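Local atomic coordinates of homoprotocatechuate 2,3-dioxygenase (Brevibacterium fuscum, PDB entry 4Z6M), a protein that catalyses the iron(II)-dependent, extradiol ring-opening of homoprotocatechuate by molecular oxygen. Residues K30-N33 with F34-V38; I226-C229 with D230-A234. The protein carries 1 engineered substitution. All blocks are in the same frame, centred on the assembly; numbering follows the deposited sequence. Where two conformers were deposited one is given.

Contact 1: residues K30-N33 with F34-V38; sequences KSRN and FYVDV
Tyr35 packs back against Ser31 one helical turn earlier, its CD2 lying 3.2 Å from Ser31 O, so that the carbonyl sits at the edge of the ring. The same oxygen takes the Tyr35 N-H at 2.9 Å in a nearly straight bond (173°). This is the close-packed flank of helix 28-38: Ser31 and Tyr35 face strands 15-25 and 64-68 of the sheet, and Phe34 CD2 stands 3.7 Å above the centre of one face of the Tyr35 ring. The Tyr35 hydroxyl is hydrogen-bonded to Asp260, in the loop after strand 254-259.

The other flank is looser and more open to solvent, and two waters take part in it. Asn33 ND2 gives a bent hydrogen bond of 3.2 Å to Asp37 OD2, reaching its anti lone pair while the amide and carboxylate planes stand 65° apart. Arg32 has CG anti to its backbone N (chi1 -165°) and an extended chain, which carries the guanidinium across Val36, whose CB lies over one of its faces, with Arg32 NH1 3.8 Å from Val36 CG1. Its charge stays short of a salt bridge with Asp37; two waters in the guanidinium plane span the interval instead, each accepting from NH1 and donating to a different carboxylate oxygen.

At its last turn the helix widens into a pi-type turn, where Val38 N bonds to Asn33 O at 2.9 Å. Arg32 NE meanwhile forms a salt bridge with Glu46, so the guanidinium has two acidic partners, Glu46 met directly and Asp37 through water, which would probably stabilise the charges on both sides.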
loop_
_atom_site.group_PDB
_atom_site.type_symbol
_atom_site.label_atom_id
_atom_site.label_comp_id
_atom_site.label_asym_id
_atom_site.label_seq_id
_atom_site.Cartn_x
_atom_site.Cartn_y
_atom_site.Cartn_z
ATOM N N LYS A 30 -23.489 -1.330 22.548
ATOM C CA LYS A 30 -22.084 -1.709 22.607
ATOM C C LYS A 30 -21.693 -2.382 21.288
ATOM O O LYS A 30 -20.618 -2.130 20.738
ATOM C CB LYS A 30 -21.809 -2.641 23.793
ATOM C CG LYS A 30 -21.814 -1.910 25.131
ATOM C CD LYS A 30 -21.368 -2.839 26.247
ATOM C CE LYS A 30 -20.660 -2.106 27.379
ATOM N NZ LYS A 30 -20.068 -3.107 28.328
ATOM N N SER A 31 -22.576 -3.233 20.775
ATOM C CA SER A 31 -22.315 -3.864 19.481
ATOM C C SER A 31 -22.259 -2.841 18.349
ATOM O O SER A 31 -21.392 -2.910 17.478
ATOM C CB SER A 31 -23.338 -4.949 19.199
ATOM O OG SER A 31 -23.253 -5.947 20.200
ATOM N N ARG A 32 -23.151 -1.851 18.381
ATOM C CA ARG A 32 -23.101 -0.771 17.385
ATOM C C ARG A 32 -21.773 -0.034 17.434
ATOM O O ARG A 32 -21.185 0.279 16.391
ATOM C CB ARG A 32 -24.238 0.238 17.623
ATOM C CG ARG A 32 -24.448 1.160 16.423
ATOM C CD ARG A 32 -25.473 2.255 16.730
ATOM N NE ARG A 32 -25.881 3.002 15.547
ATOM C CZ ARG A 32 -25.136 3.925 14.952
ATOM N NH1 ARG A 32 -23.944 4.250 15.437
ATOM N NH2 ARG A 32 -25.607 4.552 13.883
ATOM N N ASN A 33 -21.285 0.255 18.635
ATOM C CA ASN A 33 -20.021 0.964 18.753
ATOM C C ASN A 33 -18.883 0.176 18.082
ATOM O O ASN A 33 -18.005 0.754 17.438
ATOM C CB ASN A 33 -19.709 1.259 20.221
ATOM C CG ASN A 33 -18.366 1.932 20.412
ATOM O OD1 ASN A 33 -17.418 1.303 20.876
ATOM N ND2 ASN A 33 -18.274 3.207 20.058
ATOM N N PHE A 34 -18.905 -1.142 18.231
ATOM C CA PHE A 34 -17.864 -1.977 17.629
ATOM C C PHE A 34 -18.008 -1.988 16.103
ATOM O O PHE A 34 -17.050 -1.712 15.373
ATOM C CB PHE A 34 -17.952 -3.390 18.191
ATOM C CG PHE A 34 -16.878 -4.336 17.684
ATOM C CD1 PHE A 34 -15.597 -4.290 18.223
ATOM C CD2 PHE A 34 -17.150 -5.284 16.705
ATOM C CE1 PHE A 34 -14.608 -5.176 17.785
ATOM C CE2 PHE A 34 -16.166 -6.163 16.268
ATOM C CZ PHE A 34 -14.907 -6.107 16.814
ATOM N N TYR A 35 -19.188 -2.355 15.601
ATOM C CA TYR A 35 -19.322 -2.578 14.174
ATOM C C TYR A 35 -19.398 -1.303 13.338
ATOM O O TYR A 35 -18.949 -1.298 12.181
ATOM C CB TYR A 35 -20.532 -3.450 13.870
ATOM C CG TYR A 35 -20.336 -4.895 14.298
ATOM C CD1 TYR A 35 -19.608 -5.773 13.511
ATOM C CD2 TYR A 35 -20.879 -5.387 15.465
ATOM C CE1 TYR A 35 -19.409 -7.090 13.885
ATOM C CE2 TYR A 35 -20.696 -6.707 15.847
ATOM C CZ TYR A 35 -19.963 -7.555 15.054
ATOM O OH TYR A 35 -19.737 -8.857 15.390
ATOM N N VAL A 36 -19.970 -0.247 13.906
ATOM C CA VAL A 36 -20.105 1.020 13.201
ATOM C C VAL A 36 -18.934 1.924 13.541
ATOM O O VAL A 36 -18.229 2.383 12.639
ATOM C CB VAL A 36 -21.458 1.720 13.492
ATOM C CG1 VAL A 36 -21.544 3.060 12.768
ATOM C CG2 VAL A 36 -22.604 0.825 13.059
ATOM N N ASP A 37 -18.730 2.243 14.809
ATOM C CA ASP A 37 -17.716 3.244 15.139
ATOM C C ASP A 37 -16.307 2.713 14.994
ATOM O O ASP A 37 -15.455 3.401 14.429
ATOM C CB ASP A 37 -17.938 3.860 16.514
ATOM C CG ASP A 37 -19.253 4.573 16.592
ATOM O OD1 ASP A 37 -19.627 5.228 15.597
ATOM O OD2 ASP A 37 -19.894 4.482 17.628
ATOM N N VAL A 38 -16.050 1.496 15.473
ATOM C CA VAL A 38 -14.700 0.944 15.321
ATOM C C VAL A 38 -14.468 0.452 13.907
ATOM O O VAL A 38 -13.515 0.894 13.265
ATOM C CB VAL A 38 -14.377 -0.146 16.356
ATOM C CG1 VAL A 38 -12.976 -0.704 16.142
ATOM C CG2 VAL A 38 -14.556 0.401 17.777
HETATM O O HOH W 1 -22.542 3.728 17.836
HETATM O O HOH W 2 -22.081 6.329 14.924
#

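Contact 2: residues I226-C229 with D230-A234; sequences IQIC and DKMGA
Between Ile226-Cys229 and Asp230-Ala234 the backbone keeps a regular alpha-helical course, with four successive i to i+4 hydrogen bonds running from Asp230 N to Ile226 O at 2.9 Å through to Gly233 N to Cys229 O. On the apolar flank Ile228 and Met232 lie side by side and point the same way, Ile228 CG2 touching Met232 SD at 4.0 Å. Both reach strand 254-259, Ile228 at Leu256 and Met232 at Ile258, and Cys229 joins Ile228 on Leu256.

Helix 222-234 follows strand 211-218 in the second glyoxalase-family region and packs on that region's curved mixed sheet, in the beta-alpha-beta-beta-beta arrangement of the vicinal oxygen chelate fold; strand 211-218 carries the iron ligand His214. The helix's other flank meets neighbouring subunits.

There the polar groups gather. Gln227 bends at chi2 (63°), which brings its amide back over the following turn: OE1 comes 4.0 Å from Asp230 CB and NE2 3.8 Å from Lys231 CB. A water donates to both Gln227 OE1, at 2.8 Å, and Asp230 OD2, at 2.7 Å, linking an amide and a carboxylate whose planes are 72° apart. Asp230 OD2 also forms a salt bridge with Arg247 of the second subunit and its OD1 accepts from Trp296 of that subunit, partners that would favour the ionised acid, while Gln227 NE2 donates to the Tyr142 carbonyl of the third subunit. Lys231 runs out extended from its CB, which rests 3.4 Å from Gln227 O, and carries its ammonium toward the end of helix 28-38.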
loop_
_atom_site.group_PDB
_atom_site.type_symbol
_atom_site.label_atom_id
_atom_site.label_comp_id
_atom_site.label_asym_id
_atom_site.label_seq_id
_atom_site.Cartn_x
_atom_site.Cartn_y
_atom_site.Cartn_z
ATOM N N ILE A 226 -3.931 -3.598 8.542
ATOM C CA ILE A 226 -3.003 -2.996 9.491
ATOM C C ILE A 226 -3.652 -1.815 10.245
ATOM O O ILE A 226 -3.501 -1.679 11.464
ATOM C CB ILE A 226 -1.707 -2.529 8.793
ATOM C CG1 ILE A 226 -1.019 -3.707 8.090
ATOM C CG2 ILE A 226 -0.767 -1.883 9.795
ATOM C CD1 ILE A 226 -0.854 -4.929 8.964
ATOM N N GLN A 227 -4.398 -0.977 9.532
ATOM C CA GLN A 227 -5.067 0.151 10.174
ATOM C C GLN A 227 -6.058 -0.286 11.243
ATOM O O GLN A 227 -6.226 0.407 12.250
ATOM C CB GLN A 227 -5.745 1.050 9.155
ATOM C CG GLN A 227 -6.804 1.979 9.698
ATOM C CD GLN A 227 -6.318 3.027 10.703
ATOM O OE1 GLN A 227 -5.129 3.316 10.843
ATOM N NE2 GLN A 227 -7.276 3.672 11.337
ATOM N N ILE A 228 -6.768 -1.380 11.011
ATOM C CA ILE A 228 -7.726 -1.837 12.020
ATOM C C ILE A 228 -6.960 -2.131 13.310
ATOM O O ILE A 228 -7.403 -1.767 14.410
ATOM C CB ILE A 228 -8.532 -3.050 11.530
ATOM C CG1 ILE A 228 -9.400 -2.655 10.342
ATOM C CG2 ILE A 228 -9.382 -3.637 12.646
ATOM C CD1 ILE A 228 -10.030 -3.796 9.579
ATOM N N CYS A 229 -5.836 -2.827 13.196
ATOM C CA CYS A 229 -4.985 -3.072 14.353
ATOM C C CYS A 229 -4.530 -1.791 15.025
ATOM O O CYS A 229 -4.640 -1.635 16.248
ATOM C CB CYS A 229 -3.753 -3.891 13.936
ATOM S SG CYS A 229 -4.098 -5.505 13.257
ATOM N N ASP A 230 -4.056 -0.852 14.203
ATOM C CA ASP A 230 -3.565 0.409 14.728
ATOM C C ASP A 230 -4.665 1.173 15.479
ATOM O O ASP A 230 -4.407 1.752 16.543
ATOM C CB ASP A 230 -3.011 1.268 13.604
ATOM C CG ASP A 230 -1.708 0.741 13.014
ATOM O OD1 ASP A 230 -0.926 0.086 13.728
ATOM O OD2 ASP A 230 -1.443 1.097 11.834
ATOM N N LYS A 231 -5.868 1.191 14.907
ATOM C CA LYS A 231 -7.004 1.861 15.506
ATOM C C LYS A 231 -7.389 1.221 16.848
ATOM O O LYS A 231 -7.673 1.920 17.823
ATOM C CB LYS A 231 -8.195 1.885 14.552
ATOM C CG LYS A 231 -9.383 2.657 15.089
ATOM C CD LYS A 231 -10.491 2.774 14.054
ATOM C CE LYS A 231 -11.617 3.665 14.527
ATOM N NZ LYS A 231 -12.696 3.750 13.523
ATOM N N MET A 232 -7.364 -0.107 16.889
ATOM C CA MET A 232 -7.697 -0.809 18.108
ATOM C C MET A 232 -6.636 -0.532 19.178
ATOM O O MET A 232 -6.987 -0.371 20.364
ATOM C CB MET A 232 -7.942 -2.297 17.856
ATOM C CG MET A 232 -9.196 -2.539 17.016
ATOM S SD MET A 232 -9.495 -4.240 16.572
ATOM C CE MET A 232 -10.027 -4.865 18.170
ATOM N N GLY A 233 -5.363 -0.407 18.787
ATOM C CA GLY A 233 -4.358 0.051 19.744
ATOM C C GLY A 233 -4.677 1.450 20.268
ATOM O O GLY A 233 -4.605 1.721 21.479
ATOM N N ALA A 234 -5.015 2.373 19.368
ATOM C CA ALA A 234 -5.320 3.738 19.807
ATOM C C ALA A 234 -6.524 3.809 20.727
ATOM O O ALA A 234 -6.563 4.662 21.618
ATOM C CB ALA A 234 -5.534 4.624 18.589
HETATM O O HOH W 3 -2.586 2.620 9.915
#

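How the contacts relate
Following the chain from its N terminus, contact 1 comes first, within helix 28-38 of the first glyoxalase-family region, and contact 2 much later, within helix 222-234 of the second. Each joins consecutive turns of one helix, so neither closes a long loop, and the two lie in series without nesting or crossing. The centres of contact 1 and contact 2 are nevertheless only about 14 Å apart. Lys231 NZ of contact 2 probably donates to both Asp37 O, at 2.9 Å, and Val38 O, at 3.0 Å, at the C-terminal end of the first helix, where the last carbonyls of a helix usually have no i+4 amide to accept from. The lysine thereby ties the two glyoxalase-family regions together.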